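Local atomic coordinates of glucosamine--fructose-6-phosphate aminotransferase [isomerizing] (Francisella tularensis subsp. tularensis, PDB entry 3TBF), a protein that catalyses the glutamine-dependent conversion of fructose 6-phosphate to glucosamine 6-phosphate, the present chain being its C-terminal domain, which probably carries the isomerase activity. Residues A[236-241]-A[335-340]. Sequence-based numbering, arbitrary orientation.
Sequences GLYYPI and SAPVVF
The phenol ring of Tyr238 takes the methyl of Ala336 at its edge, near the ring plane, while CB of the preceding Leu237 stands 3.8 Å over one face, nearer the ring's margin than its centre. Here two helices of an SIS domain, an alpha/beta fold around a five-stranded parallel sheet, meet near their N-terminal ends: helix 238-253, which follows strand 229-234, and helix 335-355, which follows strand 324-328 at one edge of the sheet within this chain. The example illustrates van der Waals packing, with no hydrogen bond between the two segments. Chi1 of Tyr238 (-52°) sets CG beside the backbone N and opposite the carbonyl carbon, turning the ring toward the second helix, and OH comes to 3.2 Å from Ala336 CB. CE1 lies among Ala336, Pro337 and Phe340, 3.8 Å from Ala336 CB and 4.0 Å from Phe340 CD2, whose ring it approaches obliquely. Pro337 is the centrepiece, its ring wedged among three side chains of the other segment. Leu237 meets CG of this proline through CD2 at 3.9 Å, Tyr238 covers the CG and CD side, and Ile241 presses on CB. All the touching residues are buried. Leu237 also leans on Thr71, Tyr74 and Trp75 of helix 63-80, and Ile241 on Phe167 of helix 165-184, helices largely of the first SIS domain. Gly236 N hydrogen-bonds Glu91 OE2 of the second subunit, so the dimer interface reaches this end of the segment. One turn further along, Ile241 CG1 sits 4.0 Å from Pro337 CB, and the terminal methyl CD1 rests 3.4 Å from Pro337 O, a carbonyl oxygen whose hydrogen bond is with Thr341 OG1.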
ATOM      1  N   GLY A 236      -4.704  -9.031   7.718  1.00 18.83           N
ATOM      2  CA  GLY A 236      -5.342  -9.935   6.747  1.00 19.21           C
ATOM      3  C   GLY A 236      -6.393  -9.201   5.929  1.00 19.27           C
ATOM      4  O   GLY A 236      -6.215  -8.028   5.547  1.00 19.60           O
ATOM      5  N   LEU A 237      -7.502  -9.889   5.670  1.00 19.46           N
ATOM      6  CA  LEU A 237      -8.670  -9.286   5.071  1.00 18.54           C
ATOM      7  C   LEU A 237      -9.053  -7.936   5.691  1.00 17.89           C
ATOM      8  O   LEU A 237      -9.629  -7.124   5.012  1.00 17.13           O
ATOM      9  CB  LEU A 237      -9.863 -10.194   5.315  1.00 20.35           C
ATOM     10  CG  LEU A 237     -10.180 -11.250   4.276  1.00 21.53           C
ATOM     11  CD1 LEU A 237     -11.110 -12.423   4.853  1.00 18.62           C
ATOM     12  CD2 LEU A 237     -10.816 -10.480   3.134  1.00 20.07           C
ATOM     13  N   TYR A 238      -8.780  -7.716   6.979  1.00 17.30           N
ATOM     14  CA  TYR A 238      -9.339  -6.563   7.709  1.00 16.18           C
ATOM     15  C   TYR A 238      -8.409  -5.365   7.652  1.00 16.63           C
ATOM     16  O   TYR A 238      -8.759  -4.261   8.113  1.00 16.50           O
ATOM     17  CB  TYR A 238      -9.684  -6.967   9.161  1.00 16.64           C
ATOM     18  CG  TYR A 238     -10.540  -8.199   9.120  1.00 15.48           C
ATOM     19  CD1 TYR A 238     -11.893  -8.091   8.925  1.00 19.68           C
ATOM     20  CD2 TYR A 238      -9.990  -9.473   9.162  1.00 17.73           C
ATOM     21  CE1 TYR A 238     -12.699  -9.226   8.767  1.00 20.48           C
ATOM     22  CE2 TYR A 238     -10.782 -10.622   9.031  1.00 19.54           C
ATOM     23  CZ  TYR A 238     -12.133 -10.479   8.817  1.00 20.60           C
ATOM     24  OH  TYR A 238     -12.942 -11.574   8.663  1.00 22.50           O
ATOM     25  N   TYR A 239      -7.216  -5.577   7.080  1.00 16.14           N
ATOM     26  CA  TYR A 239      -6.311  -4.485   6.854  1.00 15.63           C
ATOM     27  C   TYR A 239      -6.949  -3.522   5.871  1.00 15.11           C
ATOM     28  O   TYR A 239      -7.161  -2.360   6.222  1.00 15.77           O
ATOM     29  CB  TYR A 239      -4.858  -4.940   6.498  1.00 16.47           C
ATOM     30  CG  TYR A 239      -3.953  -3.841   5.957  1.00 15.05           C
ATOM     31  CD1 TYR A 239      -3.900  -2.595   6.564  1.00 16.51           C
ATOM     32  CD2 TYR A 239      -3.164  -4.050   4.825  1.00 16.91           C
ATOM     33  CE1 TYR A 239      -3.088  -1.546   6.048  1.00 18.32           C
ATOM     34  CE2 TYR A 239      -2.346  -3.012   4.298  1.00 19.12           C
ATOM     35  CZ  TYR A 239      -2.322  -1.765   4.919  1.00 20.85           C
ATOM     36  OH  TYR A 239      -1.519  -0.757   4.418  1.00 23.22           O
ATOM     37  N   PRO A 240      -7.339  -3.997   4.674  1.00 14.24           N
ATOM     38  CA  PRO A 240      -8.025  -3.090   3.757  1.00 12.57           C
ATOM     39  C   PRO A 240      -9.311  -2.526   4.329  1.00 12.47           C
ATOM     40  O   PRO A 240      -9.755  -1.438   3.934  1.00 11.65           O
ATOM     41  CB  PRO A 240      -8.320  -3.954   2.537  1.00 13.01           C
ATOM     42  CG  PRO A 240      -7.478  -5.171   2.615  1.00 14.57           C
ATOM     43  CD  PRO A 240      -7.006  -5.304   4.067  1.00 14.99           C
ATOM     44  N   ILE A 241      -9.983  -3.271   5.204  1.00 13.07           N
ATOM     45  CA  ILE A 241     -11.183  -2.734   5.826  1.00 12.22           C
ATOM     46  C   ILE A 241     -10.793  -1.558   6.740  1.00 12.81           C
ATOM     47  O   ILE A 241     -11.493  -0.537   6.773  1.00 12.80           O
ATOM     48  CB  ILE A 241     -11.933  -3.835   6.596  1.00 14.07           C
ATOM     49  CG1 ILE A 241     -12.481  -4.892   5.606  1.00 15.82           C
ATOM     50  CG2 ILE A 241     -13.065  -3.279   7.550  1.00  9.36           C
ATOM     51  CD1 ILE A 241     -13.240  -4.361   4.483  1.00 11.64           C
ATOM     52  N   SER A 335     -18.441 -12.707   5.079  1.00 18.40           N
ATOM     53  CA  SER A 335     -19.326 -11.742   5.671  1.00 17.24           C
ATOM     54  C   SER A 335     -18.628 -10.708   6.508  1.00 16.14           C
ATOM     55  O   SER A 335     -18.999  -9.549   6.481  1.00 16.63           O
ATOM     56  CB  SER A 335     -20.447 -12.450   6.493  1.00 18.17           C
ATOM     57  OG  SER A 335     -19.957 -13.216   7.583  1.00 18.06           O
ATOM     58  N   ALA A 336     -17.600 -11.100   7.235  1.00 15.76           N
ATOM     59  CA  ALA A 336     -17.057 -10.231   8.275  1.00 15.80           C
ATOM     60  C   ALA A 336     -16.459  -8.972   7.723  1.00 15.78           C
ATOM     61  O   ALA A 336     -16.642  -7.912   8.294  1.00 18.27           O
ATOM     62  CB  ALA A 336     -16.074 -10.981   9.213  1.00 15.35           C
ATOM     63  N   PRO A 337     -15.774  -9.042   6.583  1.00 15.42           N
ATOM     64  CA  PRO A 337     -15.255  -7.772   6.054  1.00 14.36           C
ATOM     65  C   PRO A 337     -16.319  -6.706   5.765  1.00 14.18           C
ATOM     66  O   PRO A 337     -16.108  -5.509   6.007  1.00 14.34           O
ATOM     67  CB  PRO A 337     -14.574  -8.198   4.747  1.00 14.45           C
ATOM     68  CG  PRO A 337     -14.108  -9.649   5.086  1.00 15.97           C
ATOM     69  CD  PRO A 337     -15.311 -10.206   5.806  1.00 15.26           C
ATOM     70  N   VAL A 338     -17.452  -7.139   5.229  1.00 13.68           N
ATOM     71  CA  VAL A 338     -18.584  -6.262   5.014  1.00 12.36           C
ATOM     72  C   VAL A 338     -19.183  -5.801   6.360  1.00 13.21           C
ATOM     73  O   VAL A 338     -19.399  -4.625   6.553  1.00 12.79           O
ATOM     74  CB  VAL A 338     -19.696  -6.965   4.204  1.00 12.24           C
ATOM     75  CG1 VAL A 338     -20.879  -6.009   4.014  1.00  9.18           C
ATOM     76  CG2 VAL A 338     -19.169  -7.489   2.878  1.00  7.66           C
ATOM     77  N   VAL A 339     -19.443  -6.729   7.276  1.00 14.13           N
ATOM     78  CA  VAL A 339     -20.086  -6.366   8.542  1.00 14.45           C
ATOM     79  C   VAL A 339     -19.251  -5.363   9.351  1.00 15.64           C
ATOM     80  O   VAL A 339     -19.755  -4.359   9.851  1.00 15.86           O
ATOM     81  CB  VAL A 339     -20.445  -7.578   9.354  1.00 15.17           C
ATOM     82  CG1 VAL A 339     -21.096  -7.185  10.740  1.00 14.90           C
ATOM     83  CG2 VAL A 339     -21.432  -8.474   8.560  1.00 11.72           C
ATOM     84  N   PHE A 340     -17.945  -5.556   9.375  1.00 16.41           N
ATOM     85  CA  PHE A 340     -17.127  -4.711  10.210  1.00 16.18           C
ATOM     86  C   PHE A 340     -16.989  -3.343   9.584  1.00 15.99           C
ATOM     87  O   PHE A 340     -16.573  -2.431  10.299  1.00 17.78           O
ATOM     88  CB  PHE A 340     -15.777  -5.325  10.416  1.00 15.93           C
ATOM     89  CG  PHE A 340     -15.729  -6.275  11.533  1.00 20.23           C
ATOM     90  CD1 PHE A 340     -16.016  -5.839  12.822  1.00 22.73           C
ATOM     91  CD2 PHE A 340     -15.344  -7.578  11.334  1.00 18.92           C
ATOM     92  CE1 PHE A 340     -15.948  -6.702  13.884  1.00 25.10           C
ATOM     93  CE2 PHE A 340     -15.282  -8.436  12.380  1.00 22.49           C
ATOM     94  CZ  PHE A 340     -15.595  -8.011  13.669  1.00 24.91           C
TER